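Local coordinates for VgrG protein (Vibrio cholerae, PDB 4DTH), which carries the actin cross-linking domain of a Vibrio cholerae toxin, which binds ATP and magnesium and probably joins G-actin monomers covalently, at residues G54-M59 / V92-E97; Q173-G178 / S361-T366. All coordinates share one frame; numbering follows the deposited sequence.

Interaction 1. Residues G54-M59 / V92-E97; sequences GDALFM and VSYPCE. With ATP (adenosine-5'-triphosphate), chain B.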
loop_
_atom_site.group_PDB
_atom_site.type_symbol
_atom_site.label_atom_id
_atom_site.label_comp_id
_atom_site.label_asym_id
_atom_site.label_seq_id
_atom_site.Cartn_x
_atom_site.Cartn_y
_atom_site.Cartn_z
ATOM N N GLY A 54 -12.394 18.353 -12.203
ATOM C CA GLY A 54 -11.359 18.665 -11.222
ATOM C C GLY A 54 -11.058 17.605 -10.179
ATOM O O GLY A 54 -10.177 17.822 -9.346
ATOM N N ASP A 55 -11.774 16.458 -10.203
ATOM C CA ASP A 55 -11.565 15.367 -9.233
ATOM C C ASP A 55 -10.285 14.600 -9.557
ATOM O O ASP A 55 -10.181 14.035 -10.648
ATOM C CB ASP A 55 -12.740 14.372 -9.245
ATOM C CG ASP A 55 -14.125 14.988 -9.180
ATOM O OD1 ASP A 55 -14.406 15.717 -8.201
ATOM O OD2 ASP A 55 -14.941 14.707 -10.088
ATOM N N ALA A 56 -9.331 14.560 -8.614
ATOM C CA ALA A 56 -8.069 13.827 -8.775
ATOM C C ALA A 56 -8.351 12.313 -8.831
ATOM O O ALA A 56 -9.020 11.773 -7.943
ATOM C CB ALA A 56 -7.122 14.165 -7.635
ATOM N N LEU A 57 -7.896 11.646 -9.910
ATOM C CA LEU A 57 -8.148 10.213 -10.125
ATOM C C LEU A 57 -6.968 9.323 -9.772
ATOM O O LEU A 57 -7.147 8.313 -9.085
ATOM C CB LEU A 57 -8.632 9.962 -11.562
ATOM C CG LEU A 57 -9.889 10.753 -11.991
ATOM C CD1 LEU A 57 -10.117 10.630 -13.481
ATOM C CD2 LEU A 57 -11.146 10.314 -11.197
ATOM N N PHE A 58 -5.768 9.682 -10.234
ATOM C CA PHE A 58 -4.563 8.916 -9.922
ATOM C C PHE A 58 -3.291 9.716 -10.079
ATOM O O PHE A 58 -3.254 10.707 -10.816
ATOM C CB PHE A 58 -4.491 7.590 -10.706
ATOM C CG PHE A 58 -4.350 7.737 -12.202
ATOM C CD1 PHE A 58 -3.096 7.859 -12.788
ATOM C CD2 PHE A 58 -5.468 7.696 -13.026
ATOM C CE1 PHE A 58 -2.964 7.993 -14.174
ATOM C CE2 PHE A 58 -5.337 7.813 -14.411
ATOM C CZ PHE A 58 -4.084 7.943 -14.980
ATOM N N MET A 59 -2.237 9.261 -9.415
ATOM C CA MET A 59 -0.932 9.899 -9.489
ATOM C C MET A 59 -0.035 9.154 -10.464
ATOM O O MET A 59 -0.134 7.936 -10.604
ATOM C CB MET A 59 -0.255 9.878 -8.102
ATOM C CG MET A 59 -0.968 10.687 -7.047
ATOM S SD MET A 59 -0.136 10.403 -5.481
ATOM C CE MET A 59 -1.085 11.403 -4.400
ATOM N N VAL A 92 -1.054 5.288 -9.370
ATOM C CA VAL A 92 -1.559 5.087 -7.999
ATOM C C VAL A 92 -2.841 5.893 -7.830
ATOM O O VAL A 92 -2.800 7.123 -7.852
ATOM C CB VAL A 92 -0.472 5.474 -6.947
ATOM C CG1 VAL A 92 -0.991 5.278 -5.524
ATOM C CG2 VAL A 92 0.815 4.677 -7.156
ATOM N N SER A 93 -3.983 5.213 -7.686
ATOM C CA SER A 93 -5.240 5.951 -7.592
ATOM C C SER A 93 -5.393 6.751 -6.309
ATOM O O SER A 93 -4.810 6.396 -5.278
ATOM C CB SER A 93 -6.440 5.018 -7.760
ATOM O OG SER A 93 -6.676 4.232 -6.600
ATOM N N TYR A 94 -6.184 7.831 -6.384
ATOM C CA TYR A 94 -6.636 8.568 -5.209
ATOM C C TYR A 94 -7.764 7.668 -4.697
ATOM O O TYR A 94 -8.586 7.217 -5.508
ATOM C CB TYR A 94 -7.169 9.959 -5.591
ATOM C CG TYR A 94 -6.041 10.942 -5.806
ATOM C CD1 TYR A 94 -5.377 11.016 -7.029
ATOM C CD2 TYR A 94 -5.580 11.743 -4.764
ATOM C CE1 TYR A 94 -4.312 11.889 -7.223
ATOM C CE2 TYR A 94 -4.510 12.620 -4.944
ATOM C CZ TYR A 94 -3.881 12.693 -6.180
ATOM O OH TYR A 94 -2.817 13.539 -6.374
ATOM N N PRO A 95 -7.781 7.282 -3.405
ATOM C CA PRO A 95 -8.834 6.365 -2.939
ATOM C C PRO A 95 -10.243 6.892 -3.149
ATOM O O PRO A 95 -10.449 8.112 -3.245
ATOM C CB PRO A 95 -8.518 6.198 -1.449
ATOM C CG PRO A 95 -7.755 7.463 -1.086
ATOM C CD PRO A 95 -6.896 7.677 -2.289
ATOM N N CYS A 96 -11.206 5.968 -3.241
ATOM C CA CYS A 96 -12.617 6.299 -3.382
ATOM C C CYS A 96 -13.427 5.348 -2.521
ATOM O O CYS A 96 -12.873 4.392 -1.972
ATOM C CB CYS A 96 -13.063 6.258 -4.846
ATOM S SG CYS A 96 -12.997 4.615 -5.614
ATOM N N GLU A 97 -14.734 5.615 -2.370
ATOM C CA GLU A 97 -15.599 4.722 -1.616
ATOM C C GLU A 97 -15.707 3.415 -2.391
ATOM O O GLU A 97 -15.828 3.436 -3.616
ATOM C CB GLU A 97 -16.989 5.346 -1.423
ATOM C CG GLU A 97 -16.942 6.676 -0.683
ATOM C CD GLU A 97 -18.219 7.493 -0.706
ATOM O OE1 GLU A 97 -18.121 8.732 -0.562
ATOM O OE2 GLU A 97 -19.313 6.901 -0.850
HETATM P PG ATP B . 4.658 1.021 0.593
HETATM O O1G ATP B . 3.909 -0.272 0.527
HETATM O O2G ATP B . 4.906 1.429 2.018
HETATM O O3G ATP B . 5.979 0.949 -0.117
HETATM P PB ATP B . 3.787 3.587 -0.385
HETATM O O1B ATP B . 4.294 4.303 0.803
HETATM O O2B ATP B . 4.720 3.854 -1.541
HETATM O O3B ATP B . 3.733 2.122 -0.113
HETATM P PA ATP B . 1.129 4.438 0.086
HETATM O O1A ATP B . 1.462 4.226 1.510
HETATM O O2A ATP B . 0.797 5.922 -0.095
HETATM O O3A ATP B . 2.311 4.097 -0.753
HETATM O "O5'" ATP B . -0.121 3.506 -0.294
HETATM C "C5'" ATP B . -0.746 3.777 -1.560
HETATM C "C4'" ATP B . -1.993 2.959 -1.768
HETATM O "O4'" ATP B . -2.923 3.177 -0.668
HETATM C "C3'" ATP B . -2.768 3.337 -3.032
HETATM O "O3'" ATP B . -3.404 2.215 -3.638
HETATM C "C2'" ATP B . -3.780 4.337 -2.490
HETATM O "O2'" ATP B . -4.878 4.576 -3.356
HETATM C "C1'" ATP B . -4.158 3.630 -1.205
HETATM N N9 ATP B . -4.864 4.432 -0.201
HETATM C C8 ATP B . -4.428 5.585 0.394
HETATM N N7 ATP B . -5.273 6.076 1.267
HETATM C C5 ATP B . -6.340 5.188 1.243
HETATM C C6 ATP B . -7.557 5.130 1.950
HETATM N N6 ATP B . -7.932 6.030 2.869
HETATM N N1 ATP B . -8.384 4.091 1.692
HETATM C C2 ATP B . -8.015 3.177 0.791
HETATM N N3 ATP B . -6.899 3.122 0.067
HETATM C C4 ATP B . -6.093 4.166 0.335
#
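The ring of Tyr94 lies between Ala56 and Met59 where the antiparallel strands of 54-59 and 92-97 pair. Ala56 CB sits over the centre of one ring face, 3.6 Å from the Tyr94 ring centroid and 11° off its normal, a CH-pi contact. Leu57 C and Phe58 N, which follow Ala56 in its strand, meet the ring at its edge, near the ring plane. The Met59 side chain crosses Tyr94 at about a right angle: its chain runs extended beyond CG (chi2 174°, chi3 180°), which carries CE to within 3.4 Å of Tyr94 OH and makes an oblique Met-aromatic contact, with SD 5.0 Å from the ring centroid.

Three backbone hydrogen bonds set this register. Met59 and Val92 form a hydrogen-bonded pair, Met59 N giving to Val92 O at 2.7 Å and Val92 N to Met59 O at 3.1 Å. Phe58 and Ser93 are the adjoining non-hydrogen-bonded pair, and beyond them Tyr94 N reaches Leu57 O at 2.9 Å. Val49 of strand 45-51 is opposed by two residues, Leu57 and Phe58, which makes a classic beta bulge in strand 56-68.

Outward, Tyr94 OH is hydrogen-bonded to Pro14 O, while Phe58 packs its ring against helix 101-124. Ser93 OG takes part in a hydrogen bond with Ile27 N of the next strand. On the nucleotide side, ATP O2' donates to Ser93 O at 2.6 Å, Pro95 CG rests 3.5 Å from adenine C5, and Val92 CG1 touches the ribose. The strand therefore serves both partners at once: its backbone pairs with Leu57 to Met59, whereas the Ser93 carbonyl and two apolar side chains hold the ribose and base, consistent with recognition of the nucleotide through its 2'-hydroxyl.

Interaction 2. Residues Q173-G178 / S361-T366; sequences QQATVG and SYLPKT. With MG (magnesium ion), chain D; ATP (adenosine-5'-triphosphate), chain B.
Strand 173-180, which lines the ATP and magnesium site, is met at its start by the loop that follows strand 343-352, and Gln173 makes the join with Leu363 and Pro364. The Gln173 amide NE2 gives a hydrogen bond to Pro364 O at 3.0 Å, with 161° at the hydrogen; the acceptor lies in the amide plane and the donor in the carbonyl plane, although the two planes are turned steeply against each other. A water bridges the amide's oxygen to the same carbonyl, donating to Gln173 OE1 at 2.8 Å and to Pro364 O at 3.1 Å. That carbonyl thus accepts from both the amide and the water; with NE2 giving to a carbonyl and OE1 accepting from the water, the amide's two ends are told apart.

Gln173 reaches the loop with its chain extended beyond CG (chi2 175°), and Leu363 comes from the opposite direction. Leu363 CD1 packs against the aliphatic stem, 3.8 Å from Gln173 CB, while Leu363 CD2 approaches Ala175 CB at a looser 4.3 Å. Pro364 also packs on helix 101-124, through Lys108, Met111 and Leu112, so the loop is wedged between strand and helix.

In an extended strand neighbouring residues face opposite ways, and here this divides the work: Gln173 and Ala175 turn to the loop, Gln174 and Thr176 to the ligands. Gln174 bends at chi2 (96°) and binds a magnesium ion through OE1 at a rather long 2.5 Å, at a site shared with Glu28 and Glu351. Thr176 lies against the ribose, with CG2 3.7 Å from ATP O4'. Further along, Gly178 N comes 4.0 Å from ATP C2. Flanking strands 24-30 and 343-352 pair with this strand through backbone bonds, among them Gln174 with Glu28 and Ala175 with Phe352.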
loop_
_atom_site.group_PDB
_atom_site.type_symbol
_atom_site.label_atom_id
_atom_site.label_comp_id
_atom_site.label_asym_id
_atom_site.label_seq_id
_atom_site.Cartn_x
_atom_site.Cartn_y
_atom_site.Cartn_z
ATOM N N GLN A 173 -0.261 -5.260 -10.419
ATOM C CA GLN A 173 -1.378 -4.650 -9.710
ATOM C C GLN A 173 -1.581 -5.041 -8.260
ATOM O O GLN A 173 -1.493 -6.218 -7.900
ATOM C CB GLN A 173 -2.680 -4.894 -10.488
ATOM C CG GLN A 173 -2.690 -4.213 -11.862
ATOM C CD GLN A 173 -3.900 -4.523 -12.711
ATOM O OE1 GLN A 173 -4.525 -5.586 -12.619
ATOM N NE2 GLN A 173 -4.211 -3.614 -13.619
ATOM N N GLN A 174 -1.920 -4.041 -7.439
ATOM C CA GLN A 174 -2.315 -4.228 -6.041
ATOM C C GLN A 174 -3.549 -3.392 -5.770
ATOM O O GLN A 174 -3.847 -2.456 -6.513
ATOM C CB GLN A 174 -1.216 -3.807 -5.054
ATOM C CG GLN A 174 -0.095 -4.822 -4.903
ATOM C CD GLN A 174 1.045 -4.462 -5.798
ATOM O OE1 GLN A 174 1.648 -3.389 -5.683
ATOM N NE2 GLN A 174 1.357 -5.347 -6.726
ATOM N N ALA A 175 -4.261 -3.731 -4.691
ATOM C CA ALA A 175 -5.397 -2.968 -4.217
ATOM C C ALA A 175 -5.219 -2.790 -2.720
ATOM O O ALA A 175 -4.708 -3.693 -2.045
ATOM C CB ALA A 175 -6.697 -3.704 -4.504
ATOM N N THR A 176 -5.619 -1.618 -2.206
ATOM C CA THR A 176 -5.572 -1.294 -0.785
ATOM C C THR A 176 -6.981 -0.971 -0.332
ATOM O O THR A 176 -7.634 -0.119 -0.935
ATOM C CB THR A 176 -4.528 -0.205 -0.491
ATOM O OG1 THR A 176 -3.234 -0.715 -0.840
ATOM C CG2 THR A 176 -4.521 0.232 0.974
ATOM N N VAL A 177 -7.450 -1.660 0.715
ATOM C CA VAL A 177 -8.790 -1.487 1.272
ATOM C C VAL A 177 -8.667 -0.856 2.654
ATOM O O VAL A 177 -7.866 -1.314 3.469
ATOM C CB VAL A 177 -9.562 -2.844 1.307
ATOM C CG1 VAL A 177 -10.851 -2.761 2.136
ATOM C CG2 VAL A 177 -9.855 -3.354 -0.104
ATOM N N GLY A 178 -9.477 0.170 2.905
ATOM C CA GLY A 178 -9.542 0.823 4.205
ATOM C C GLY A 178 -10.884 0.567 4.850
ATOM O O GLY A 178 -11.912 0.726 4.192
ATOM N N SER A 361 -12.657 -6.497 -10.279
ATOM C CA SER A 361 -13.502 -5.509 -10.949
ATOM C C SER A 361 -13.028 -4.057 -10.706
ATOM O O SER A 361 -13.415 -3.162 -11.458
ATOM C CB SER A 361 -14.960 -5.682 -10.531
ATOM O OG SER A 361 -15.115 -5.446 -9.141
ATOM N N TYR A 362 -12.187 -3.824 -9.670
ATOM C CA TYR A 362 -11.666 -2.490 -9.339
ATOM C C TYR A 362 -10.428 -2.139 -10.180
ATOM O O TYR A 362 -9.980 -0.994 -10.164
ATOM C CB TYR A 362 -11.302 -2.424 -7.841
ATOM C CG TYR A 362 -12.509 -2.496 -6.924
ATOM C CD1 TYR A 362 -13.196 -1.343 -6.555
ATOM C CD2 TYR A 362 -12.956 -3.714 -6.421
ATOM C CE1 TYR A 362 -14.313 -1.402 -5.721
ATOM C CE2 TYR A 362 -14.068 -3.785 -5.576
ATOM C CZ TYR A 362 -14.741 -2.624 -5.229
ATOM O OH TYR A 362 -15.841 -2.676 -4.407
ATOM N N LEU A 363 -9.859 -3.135 -10.876
ATOM C CA LEU A 363 -8.616 -2.957 -11.616
ATOM C C LEU A 363 -8.815 -2.821 -13.124
ATOM O O LEU A 363 -9.607 -3.566 -13.710
ATOM C CB LEU A 363 -7.632 -4.109 -11.291
ATOM C CG LEU A 363 -6.791 -4.026 -9.987
ATOM C CD1 LEU A 363 -5.802 -2.854 -9.997
ATOM C CD2 LEU A 363 -7.660 -4.007 -8.731
ATOM N N PRO A 364 -8.094 -1.880 -13.770
ATOM C CA PRO A 364 -8.208 -1.753 -15.231
ATOM C C PRO A 364 -7.535 -2.921 -15.940
ATOM O O PRO A 364 -6.538 -3.464 -15.449
ATOM C CB PRO A 364 -7.503 -0.431 -15.533
ATOM C CG PRO A 364 -6.520 -0.258 -14.425
ATOM C CD PRO A 364 -7.096 -0.938 -13.213
ATOM N N LYS A 365 -8.099 -3.319 -17.085
ATOM C CA LYS A 365 -7.586 -4.440 -17.874
ATOM C C LYS A 365 -7.267 -3.954 -19.285
ATOM O O LYS A 365 -8.161 -3.405 -19.929
ATOM C CB LYS A 365 -8.631 -5.594 -17.934
ATOM C CG LYS A 365 -9.710 -5.589 -16.828
ATOM C CD LYS A 365 -11.079 -4.998 -17.291
ATOM C CE LYS A 365 -12.081 -4.860 -16.157
ATOM N NZ LYS A 365 -13.396 -4.343 -16.634
ATOM N N THR A 366 -6.008 -4.157 -19.776
ATOM C CA THR A 366 -5.635 -3.762 -21.147
ATOM C C THR A 366 -6.505 -4.562 -22.141
ATOM O O THR A 366 -6.620 -5.780 -22.018
ATOM C CB THR A 366 -4.135 -4.012 -21.441
ATOM O OG1 THR A 366 -3.329 -3.210 -20.590
ATOM C CG2 THR A 366 -3.754 -3.708 -22.899
HETATM MG MG MG D . 2.209 -2.214 -3.544
HETATM P PG ATP B . 4.658 1.021 0.593
HETATM O O1G ATP B . 3.909 -0.272 0.527
HETATM O O2G ATP B . 4.906 1.429 2.018
HETATM O O3G ATP B . 5.979 0.949 -0.117
HETATM P PB ATP B . 3.787 3.587 -0.385
HETATM O O1B ATP B . 4.294 4.303 0.803
HETATM O O2B ATP B . 4.720 3.854 -1.541
HETATM O O3B ATP B . 3.733 2.122 -0.113
HETATM P PA ATP B . 1.129 4.438 0.086
HETATM O O1A ATP B . 1.462 4.226 1.510
HETATM O O2A ATP B . 0.797 5.922 -0.095
HETATM O O3A ATP B . 2.311 4.097 -0.753
HETATM O "O5'" ATP B . -0.121 3.506 -0.294
HETATM C "C5'" ATP B . -0.746 3.777 -1.560
HETATM C "C4'" ATP B . -1.993 2.959 -1.768
HETATM O "O4'" ATP B . -2.923 3.177 -0.668
HETATM C "C3'" ATP B . -2.768 3.337 -3.032
HETATM O "O3'" ATP B . -3.404 2.215 -3.638
HETATM C "C2'" ATP B . -3.780 4.337 -2.490
HETATM O "O2'" ATP B . -4.878 4.576 -3.356
HETATM C "C1'" ATP B . -4.158 3.630 -1.205
HETATM N N9 ATP B . -4.864 4.432 -0.201
HETATM C C8 ATP B . -4.428 5.585 0.394
HETATM N N7 ATP B . -5.273 6.076 1.267
HETATM C C5 ATP B . -6.340 5.188 1.243
HETATM C C6 ATP B . -7.557 5.130 1.950
HETATM N N6 ATP B . -7.932 6.030 2.869
HETATM N N1 ATP B . -8.384 4.091 1.692
HETATM C C2 ATP B . -8.015 3.177 0.791
HETATM N N3 ATP B . -6.899 3.122 0.067
HETATM C C4 ATP B . -6.093 4.166 0.335
HETATM O O HOH W 1 -6.388 -6.447 -14.477
#

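Both contacts are buried and border the same ATP, their centres about 12 Å apart and their nearest atoms about 5 Å, without touching. Strand 24-30 lies between them, pairing with 85-97 on one flank and 173-180 on the other, and helix 101-124 packs against Phe58 in interaction 1 and Pro364 in interaction 2. Their chemistry differs with place: interaction 1 is strand-to-strand pairing reinforced by aromatic packing, whereas interaction 2 joins a strand to an irregular loop through one side-chain amide, a water and a leucine. The nucleotide meets a backbone carbonyl and apolar groups in interaction 1, while in interaction 2 the strand also supplies a metal ligand.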